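Local atomic coordinates of aeromonas extracellular serine protease (Aeromonas sobria, PDB entry 3HJR), a protein that cleaves peptide bonds that follow two basic residues, one of them lysine, as a calcium-binding, kexin-like secreted serine protease, and is a probable virulence factor. Residues V477-D482 against K526-M531; N218-I223 against G236-F241; G66-G71 against I135-Q140. One frame throughout, in Å; residues are numbered along the deposited sequence.

Contact 1. Residues V477-D482 against K526-M531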
loop_
_atom_site.group_PDB
_atom_site.type_symbol
_atom_site.label_atom_id
_atom_site.label_comp_id
_atom_site.label_asym_id
_atom_site.label_seq_id
_atom_site.Cartn_x
_atom_site.Cartn_y
_atom_site.Cartn_z
ATOM N N VAL A 477 -0.339 1.326 17.687
ATOM C CA VAL A 477 -1.149 1.940 18.705
ATOM C C VAL A 477 -2.563 1.364 18.529
ATOM O O VAL A 477 -2.949 1.043 17.407
ATOM C CB VAL A 477 -1.051 3.470 18.503
ATOM C CG1 VAL A 477 -2.177 4.293 19.134
ATOM C CG2 VAL A 477 0.330 3.958 18.992
ATOM N N MET A 478 -3.307 1.218 19.623
ATOM C CA MET A 478 -4.778 1.116 19.566
ATOM C C MET A 478 -5.366 2.289 20.327
ATOM O O MET A 478 -4.850 2.676 21.373
ATOM C CB MET A 478 -5.283 -0.164 20.211
ATOM C CG MET A 478 -4.775 -1.436 19.553
ATOM S SD MET A 478 -5.630 -2.914 20.062
ATOM C CE MET A 478 -6.690 -3.248 18.524
ATOM N N VAL A 479 -6.445 2.867 19.833
ATOM C CA VAL A 479 -7.006 4.057 20.474
ATOM C C VAL A 479 -8.503 3.923 20.666
ATOM O O VAL A 479 -9.192 3.430 19.784
ATOM C CB VAL A 479 -6.701 5.328 19.677
ATOM C CG1 VAL A 479 -7.285 5.242 18.287
ATOM C CG2 VAL A 479 -7.211 6.584 20.378
ATOM N N SER A 480 -8.979 4.339 21.840
ATOM C CA SER A 480 -10.411 4.429 22.127
ATOM C C SER A 480 -10.745 5.848 22.594
ATOM O O SER A 480 -10.076 6.398 23.442
ATOM C CB SER A 480 -10.815 3.417 23.186
ATOM O OG SER A 480 -10.691 2.067 22.713
ATOM N N LEU A 481 -11.769 6.461 21.995
ATOM C CA LEU A 481 -12.210 7.787 22.391
ATOM C C LEU A 481 -13.654 7.967 21.945
ATOM O O LEU A 481 -14.123 7.241 21.060
ATOM C CB LEU A 481 -11.304 8.862 21.767
ATOM C CG LEU A 481 -11.167 8.927 20.239
ATOM C CD1 LEU A 481 -12.355 9.636 19.610
ATOM C CD2 LEU A 481 -9.844 9.607 19.866
ATOM N N ASP A 482 -14.344 8.916 22.566
ATOM C CA ASP A 482 -15.640 9.396 22.092
ATOM C C ASP A 482 -15.505 10.747 21.398
ATOM O O ASP A 482 -14.831 11.654 21.889
ATOM C CB ASP A 482 -16.617 9.534 23.247
ATOM C CG ASP A 482 -17.088 8.214 23.779
ATOM O OD1 ASP A 482 -17.655 8.213 24.900
ATOM O OD2 ASP A 482 -16.963 7.165 23.154
ATOM N N LYS A 526 -19.989 5.827 18.588
ATOM C CA LYS A 526 -19.649 6.819 19.626
ATOM C C LYS A 526 -18.264 7.414 19.398
ATOM O O LYS A 526 -17.998 8.542 19.803
ATOM C CB LYS A 526 -19.667 6.191 21.013
ATOM C CG LYS A 526 -21.054 5.820 21.519
ATOM C CD LYS A 526 -21.425 6.643 22.744
ATOM C CE LYS A 526 -22.918 6.550 23.077
ATOM N NZ LYS A 526 -23.751 7.525 22.278
ATOM N N GLY A 527 -17.385 6.624 18.801
ATOM C CA GLY A 527 -16.032 7.064 18.509
ATOM C C GLY A 527 -15.132 5.916 18.092
ATOM O O GLY A 527 -15.605 4.916 17.534
ATOM N N LEU A 528 -13.830 6.034 18.371
ATOM C CA LEU A 528 -12.903 4.923 18.127
ATOM C C LEU A 528 -12.988 3.945 19.274
ATOM O O LEU A 528 -13.083 4.349 20.430
ATOM C CB LEU A 528 -11.459 5.409 18.024
ATOM C CG LEU A 528 -11.252 6.615 17.084
ATOM C CD1 LEU A 528 -9.774 7.032 17.041
ATOM C CD2 LEU A 528 -11.788 6.313 15.675
ATOM N N ARG A 529 -12.938 2.675 18.905
ATOM C CA ARG A 529 -12.859 1.569 19.848
ATOM C C ARG A 529 -11.760 0.603 19.440
ATOM O O ARG A 529 -11.948 -0.263 18.571
ATOM C CB ARG A 529 -14.207 0.875 19.918
ATOM C CG ARG A 529 -15.282 1.722 20.589
ATOM C CD ARG A 529 -14.960 2.059 22.055
ATOM N NE ARG A 529 -16.057 2.676 22.793
ATOM C CZ ARG A 529 -16.373 3.960 22.780
ATOM N NH1 ARG A 529 -15.664 4.801 22.063
ATOM N NH2 ARG A 529 -17.377 4.404 23.531
ATOM N N ASP A 530 -10.618 0.715 20.117
ATOM C CA ASP A 530 -9.467 -0.128 19.833
ATOM C C ASP A 530 -9.090 -0.044 18.345
ATOM O O ASP A 530 -8.749 -1.082 17.739
ATOM C CB ASP A 530 -9.751 -1.574 20.280
ATOM C CG ASP A 530 -9.569 -1.777 21.771
ATOM O OD1 ASP A 530 -8.960 -0.934 22.446
ATOM O OD2 ASP A 530 -9.981 -2.806 22.351
ATOM N N MET A 531 -9.194 1.160 17.754
ATOM C CA MET A 531 -8.768 1.322 16.364
ATOM C C MET A 531 -7.245 1.228 16.323
ATOM O O MET A 531 -6.579 1.978 17.017
ATOM C CB MET A 531 -9.190 2.651 15.747
ATOM C CG MET A 531 -8.859 2.693 14.273
ATOM S SD MET A 531 -9.403 4.213 13.487
ATOM C CE MET A 531 -8.055 4.542 12.409
HETATM O O HOH W 1 -7.736 1.371 22.799
#
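Leu481 runs alongside Leu528, the two leucines extending in one direction, with Leu481 CD2 3.8 Å from Leu528 CD1. Next along the same face, Val479 CG1 presses unusually close to Leu528 CD1, at 3.3 Å. Its chi1 of 60° sets CG1 between the backbone N and the carbonyl carbon, on the flank where Leu528 sits. Met531 CB adds to this row, which Leu489 and Ile491 of strand 489-494 help to cover. The backbones run antiparallel in the P-domain, a beta-rich module of kexin-like proteases. Val479 and Met531 form a hydrogen-bonded pair, Val479 N to Met531 O and Met531 N to Val479 O, each 3.0 Å. Asp530 faces Val479 as well, with positive phi, which makes a G1 beta bulge. The bulge puts Asp530 N within 2.9 Å of Ser480 OG, which accepts its hydrogen bond, and a water links that hydroxyl to Asp530 OD1. Arg529 starts away from the strand but bends at chi2 (-62°) and meets Asp482 end-on: NH1 at 2.9 Å and NH2 at 2.8 Å both hold OD2, nearly in the guanidinium plane. NH1 also donates to Leu528 O, from the face of that carbonyl opposite the one Leu481 N uses. The Leu481 face is thus hydrocarbon, while the other mixes Met478, Ser480 and Asp530 with a salt bridge whose paired donors probably favour a charged Asp482.

Contact 2. Residues N218-I223 against G236-F241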
loop_
_atom_site.group_PDB
_atom_site.type_symbol
_atom_site.label_atom_id
_atom_site.label_comp_id
_atom_site.label_asym_id
_atom_site.label_seq_id
_atom_site.Cartn_x
_atom_site.Cartn_y
_atom_site.Cartn_z
ATOM N N ASN A 218 -6.766 3.181 -2.780
ATOM C CA ASN A 218 -6.827 4.169 -3.860
ATOM C C ASN A 218 -7.831 5.253 -3.532
ATOM O O ASN A 218 -8.562 5.742 -4.415
ATOM C CB ASN A 218 -7.239 3.446 -5.139
ATOM C CG ASN A 218 -6.338 2.310 -5.450
ATOM O OD1 ASN A 218 -5.134 2.472 -5.533
ATOM N ND2 ASN A 218 -6.915 1.142 -5.638
ATOM N N GLY A 219 -7.821 5.672 -2.267
ATOM C CA GLY A 219 -8.798 6.598 -1.735
ATOM C C GLY A 219 -8.358 7.990 -1.409
ATOM O O GLY A 219 -9.003 8.604 -0.583
ATOM N N PHE A 220 -7.329 8.515 -2.077
ATOM C CA PHE A 220 -6.920 9.896 -1.801
ATOM C C PHE A 220 -8.112 10.851 -1.935
ATOM O O PHE A 220 -8.231 11.850 -1.175
ATOM C CB PHE A 220 -5.757 10.397 -2.670
ATOM C CG PHE A 220 -5.082 11.589 -2.065
ATOM C CD1 PHE A 220 -5.587 12.865 -2.264
ATOM C CD2 PHE A 220 -3.972 11.429 -1.227
ATOM C CE1 PHE A 220 -4.990 13.941 -1.672
ATOM C CE2 PHE A 220 -3.383 12.535 -0.639
ATOM C CZ PHE A 220 -3.901 13.766 -0.853
ATOM N N ASN A 221 -8.959 10.593 -2.947
ATOM C CA ASN A 221 -10.130 11.433 -3.262
ATOM C C ASN A 221 -11.483 10.757 -3.035
ATOM O O ASN A 221 -12.405 11.392 -2.527
ATOM C CB ASN A 221 -10.045 11.934 -4.714
ATOM C CG ASN A 221 -8.716 12.601 -5.008
ATOM O OD1 ASN A 221 -7.886 12.094 -5.775
ATOM N ND2 ASN A 221 -8.464 13.668 -4.319
ATOM N N LYS A 222 -11.630 9.493 -3.415
ATOM C CA LYS A 222 -12.909 8.823 -3.287
ATOM C C LYS A 222 -12.790 7.395 -2.830
ATOM O O LYS A 222 -11.802 6.719 -3.134
ATOM C CB LYS A 222 -13.731 8.894 -4.566
ATOM C CG LYS A 222 -13.228 8.189 -5.774
ATOM C CD LYS A 222 -14.229 8.434 -6.995
ATOM C CE LYS A 222 -14.991 9.785 -6.932
ATOM N NZ LYS A 222 -15.608 10.278 -8.225
ATOM N N ILE A 223 -13.802 6.975 -2.090
ATOM C CA ILE A 223 -13.939 5.588 -1.668
ATOM C C ILE A 223 -15.317 5.073 -1.998
ATOM O O ILE A 223 -16.226 5.820 -2.310
ATOM C CB ILE A 223 -13.704 5.423 -0.165
ATOM C CG1 ILE A 223 -14.719 6.221 0.662
ATOM C CG2 ILE A 223 -12.289 5.795 0.186
ATOM C CD1 ILE A 223 -14.820 5.721 2.077
ATOM N N GLY A 236 -11.376 23.080 1.815
ATOM C CA GLY A 236 -10.673 22.060 2.562
ATOM C C GLY A 236 -9.231 21.857 2.130
ATOM O O GLY A 236 -8.846 22.200 1.004
ATOM N N PRO A 237 -8.410 21.369 3.053
ATOM C CA PRO A 237 -7.024 21.029 2.737
ATOM C C PRO A 237 -6.888 19.739 1.934
ATOM O O PRO A 237 -7.801 18.917 1.939
ATOM C CB PRO A 237 -6.403 20.876 4.112
ATOM C CG PRO A 237 -7.520 20.365 4.918
ATOM C CD PRO A 237 -8.688 21.197 4.485
ATOM N N LYS A 238 -5.762 19.562 1.264
ATOM C CA LYS A 238 -5.602 18.464 0.321
ATOM C C LYS A 238 -5.045 17.295 1.119
ATOM O O LYS A 238 -3.914 16.859 0.912
ATOM C CB LYS A 238 -4.682 18.848 -0.855
ATOM C CG LYS A 238 -4.665 17.853 -1.998
ATOM C CD LYS A 238 -5.967 17.776 -2.782
ATOM C CE LYS A 238 -5.782 16.804 -3.971
ATOM N NZ LYS A 238 -6.928 15.907 -4.245
ATOM N N LEU A 239 -5.862 16.791 2.041
ATOM C CA LEU A 239 -5.536 15.634 2.860
ATOM C C LEU A 239 -6.240 14.418 2.272
ATOM O O LEU A 239 -7.307 14.561 1.672
ATOM C CB LEU A 239 -5.983 15.842 4.311
ATOM C CG LEU A 239 -5.251 16.949 5.080
ATOM C CD1 LEU A 239 -5.912 17.285 6.412
ATOM C CD2 LEU A 239 -3.809 16.541 5.309
ATOM N N PRO A 240 -5.664 13.246 2.409
ATOM C CA PRO A 240 -6.287 12.055 1.820
ATOM C C PRO A 240 -7.644 11.828 2.455
ATOM O O PRO A 240 -7.776 11.974 3.651
ATOM C CB PRO A 240 -5.308 10.959 2.166
ATOM C CG PRO A 240 -4.655 11.445 3.423
ATOM C CD PRO A 240 -4.458 12.874 3.186
ATOM N N PHE A 241 -8.645 11.459 1.661
ATOM C CA PHE A 241 -9.927 11.071 2.213
ATOM C C PHE A 241 -9.701 9.738 2.955
ATOM O O PHE A 241 -10.115 9.580 4.125
ATOM C CB PHE A 241 -10.958 10.937 1.073
ATOM C CG PHE A 241 -12.404 10.908 1.510
ATOM C CD1 PHE A 241 -12.868 11.658 2.591
ATOM C CD2 PHE A 241 -13.319 10.134 0.793
ATOM C CE1 PHE A 241 -14.185 11.639 2.951
ATOM C CE2 PHE A 241 -14.650 10.091 1.167
ATOM C CZ PHE A 241 -15.088 10.843 2.239
HETATM O O HOH W 2 -8.359 14.591 -0.807
#
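In the subtilisin domain, a beta hairpin formed by strands 222-225 and 228-233 is closed at its base by the loops that enter and leave it, and the contact between 218-223 and 236-241 is that closure. The entering loop contributes the ring of Phe220, the leaving loop CA and CB of Pro240. Phe220 has CG anti to its own N (chi1 -161°), which swings the ring back over the opposing chain although its CB sets out the other way. Pro240 CA then sits almost exactly over the middle of one face of the Phe220 ring, 3.8 Å from the centroid and 9° off the normal, a CH-pi contact, while Pro240 CB touches Phe220 CD2 at 3.7 Å. The side chain of Lys238, centre of an inverse gamma turn, passes the rim of the ring, its CE 3.8 Å from Phe220 CE1, and the Lys238 carbonyl oxygen lies at the ring edge near CZ. A cation-pi contact with Arg267 gives the same aromatic ring a further partner. Phe241 sets out toward the other segment, and its CE2 meets Ile223 CG1 at 3.9 Å, the two side chains crossing at about a right angle; Leu230 and Arg232 of the hairpin's second strand touch the Phe241 side chain too. One backbone bond joins the loops, from Phe241 N to Phe220 O at 2.9 Å; it is nearly straight at hydrogen (167°), but the nitrogen stands well above the carbonyl plane. A water also donates to Phe220 O and, at 2.7 Å, to Leu239 O.

Contact 3. Residues G66-G71 against I135-Q140. Unlike the reference sequence in segment 66-71: Gln70 (reference His).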
loop_
_atom_site.group_PDB
_atom_site.type_symbol
_atom_site.label_atom_id
_atom_site.label_comp_id
_atom_site.label_asym_id
_atom_site.label_seq_id
_atom_site.Cartn_x
_atom_site.Cartn_y
_atom_site.Cartn_z
ATOM N N GLY A 66 21.186 -11.226 -14.328
ATOM C CA GLY A 66 20.498 -12.498 -14.252
ATOM C C GLY A 66 19.747 -12.700 -12.952
ATOM O O GLY A 66 19.239 -13.782 -12.726
ATOM N N VAL A 67 19.650 -11.658 -12.126
ATOM C CA VAL A 67 18.760 -11.663 -10.973
ATOM C C VAL A 67 17.325 -11.439 -11.462
ATOM O O VAL A 67 16.945 -10.338 -11.805
ATOM C CB VAL A 67 19.163 -10.617 -9.906
ATOM C CG1 VAL A 67 18.175 -10.626 -8.777
ATOM C CG2 VAL A 67 20.603 -10.851 -9.424
ATOM N N LEU A 68 16.507 -12.485 -11.467
ATOM C CA LEU A 68 15.202 -12.475 -12.149
ATOM C C LEU A 68 14.076 -13.121 -11.339
ATOM O O LEU A 68 12.989 -13.297 -11.855
ATOM C CB LEU A 68 15.299 -13.175 -13.519
ATOM C CG LEU A 68 16.233 -12.562 -14.565
ATOM C CD1 LEU A 68 16.317 -13.415 -15.813
ATOM C CD2 LEU A 68 15.804 -11.178 -14.942
ATOM N N GLY A 69 14.326 -13.491 -10.086
ATOM C CA GLY A 69 13.280 -14.067 -9.259
ATOM C C GLY A 69 13.320 -15.574 -9.221
ATOM O O GLY A 69 12.397 -16.174 -8.645
ATOM N N GLN A 70 14.352 -16.176 -9.834
ATOM C CA GLN A 70 14.553 -17.637 -9.850
ATOM C C GLN A 70 14.349 -18.264 -8.494
ATOM O O GLN A 70 15.014 -17.873 -7.552
ATOM C CB GLN A 70 16.014 -18.022 -10.179
ATOM C CG GLN A 70 16.621 -17.620 -11.404
ATOM C CD GLN A 70 17.355 -16.328 -11.228
ATOM O OE1 GLN A 70 18.594 -16.249 -11.134
ATOM N NE2 GLN A 70 16.602 -15.341 -11.117
ATOM N N GLY A 71 13.498 -19.283 -8.389
ATOM C CA GLY A 71 13.359 -20.026 -7.149
ATOM C C GLY A 71 12.445 -19.399 -6.122
ATOM O O GLY A 71 12.283 -19.958 -5.046
ATOM N N ILE A 135 8.695 -8.086 -13.758
ATOM C CA ILE A 135 9.719 -7.539 -12.874
ATOM C C ILE A 135 10.645 -8.661 -12.453
ATOM O O ILE A 135 11.870 -8.501 -12.466
ATOM C CB ILE A 135 9.070 -6.893 -11.667
ATOM C CG1 ILE A 135 8.450 -5.557 -12.079
ATOM C CG2 ILE A 135 10.078 -6.689 -10.550
ATOM C CD1 ILE A 135 7.438 -5.031 -11.102
ATOM N N ALA A 136 10.030 -9.788 -12.101
ATOM C CA ALA A 136 10.704 -11.020 -11.714
ATOM C C ALA A 136 10.260 -12.168 -12.609
ATOM O O ALA A 136 9.482 -13.034 -12.197
ATOM C CB ALA A 136 10.414 -11.337 -10.245
ATOM N N PRO A 137 10.766 -12.171 -13.842
ATOM C CA PRO A 137 10.301 -13.099 -14.878
ATOM C C PRO A 137 10.655 -14.562 -14.695
ATOM O O PRO A 137 10.235 -15.387 -15.541
ATOM C CB PRO A 137 10.941 -12.537 -16.153
ATOM C CG PRO A 137 12.158 -11.862 -15.689
ATOM C CD PRO A 137 11.777 -11.221 -14.357
ATOM N N ARG A 138 11.429 -14.911 -13.667
ATOM C CA ARG A 138 11.671 -16.314 -13.318
ATOM C C ARG A 138 11.030 -16.744 -11.977
ATOM O O ARG A 138 11.193 -17.911 -11.588
ATOM C CB ARG A 138 13.164 -16.657 -13.337
ATOM C CG ARG A 138 13.856 -16.424 -14.710
ATOM C CD ARG A 138 15.261 -17.018 -14.845
ATOM N NE ARG A 138 15.276 -18.467 -14.618
ATOM C CZ ARG A 138 16.314 -19.177 -14.207
ATOM N NH1 ARG A 138 17.491 -18.616 -13.974
ATOM N NH2 ARG A 138 16.174 -20.483 -14.022
ATOM N N ALA A 139 10.291 -15.845 -11.304
ATOM C CA ALA A 139 9.425 -16.219 -10.161
ATOM C C ALA A 139 8.307 -17.149 -10.636
ATOM O O ALA A 139 7.909 -17.120 -11.810
ATOM C CB ALA A 139 8.824 -15.009 -9.468
ATOM N N GLN A 140 7.815 -17.988 -9.717
ATOM C CA GLN A 140 6.740 -18.925 -9.988
ATOM C C GLN A 140 5.487 -18.502 -9.239
ATOM O O GLN A 140 5.554 -18.188 -8.051
ATOM C CB GLN A 140 7.144 -20.314 -9.502
ATOM C CG GLN A 140 8.315 -20.878 -10.262
ATOM C CD GLN A 140 7.916 -21.954 -11.243
ATOM O OE1 GLN A 140 7.505 -21.639 -12.364
ATOM N NE2 GLN A 140 8.037 -23.225 -10.841
HETATM O O HOH W 3 18.756 -15.775 -14.483
HETATM O O HOH W 4 11.695 -20.066 -10.029
#
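Leu68 rests against two neighbours of a turn, Pro137 and Arg138, each met by a different part of its side chain. With CG anti to the carbonyl carbon (chi1 -62°), the branch is set over the turn, and its two methyls take different partners: CD2 of Leu68 comes to 3.8 Å from Pro137 CG, the side chains crossing at about a right angle, while CD1 lies against the aliphatic part of Arg138, 3.9 Å from its CD. Leu68 CB also packs on Arg138 CG at 3.7 Å. Beyond these carbons the arginine chain bends at chi3 (58°), and this turn carries the guanidinium back beside Gln70, whose side-chain carbons lie over one of its faces; the spacing there is too short in the model to bear interpretation. Gln70 differs from the reference sequence, which has histidine. At the edge of the guanidinium, in its plane, a water accepts from Arg138 NH1 and donates to Gly66 O, so the arginine is linked to the glycine that ends helix 60-65 in a Schellman motif. Both segments are loops leading into neighbouring strands of the central parallel sheet of the subtilisin fold, 73-77 and 140-144. The type I turn from Ala136 to Ala139, closed by Ala139 N to Ala136 O, lets Arg138 N donate a hydrogen bond to Leu68 O at 2.9 Å. Gly69 lies close to the turn, its O 3.3 Å from Ala139 CA in a CA-H...O contact, and its N is held by Ser351 of helix 335-352. A second water bridges Gly71 N and Arg138 O, donating to the carbonyl at 2.7 Å.

From the N terminus, contact 3 comes first: it closes a long loop of the subtilisin domain, joining the approaches to strands 73-77 and 140-144 across 63 intervening residues. Contact 2 follows, closing only a short hairpin loop in the same domain, and contact 1 then pairs two strands of the P-domain with 43 residues between them. The three are in series, with none nested in or crossing another. Contacts 1 and 2 have centres about 22 Å apart, nearest atoms about 10 Å, whereas contact 3 lies on the other side of the chain's centre from both. The hairpin of contact 2 shares a sheet with strands 559-565 and 571-576, from the P-domain range.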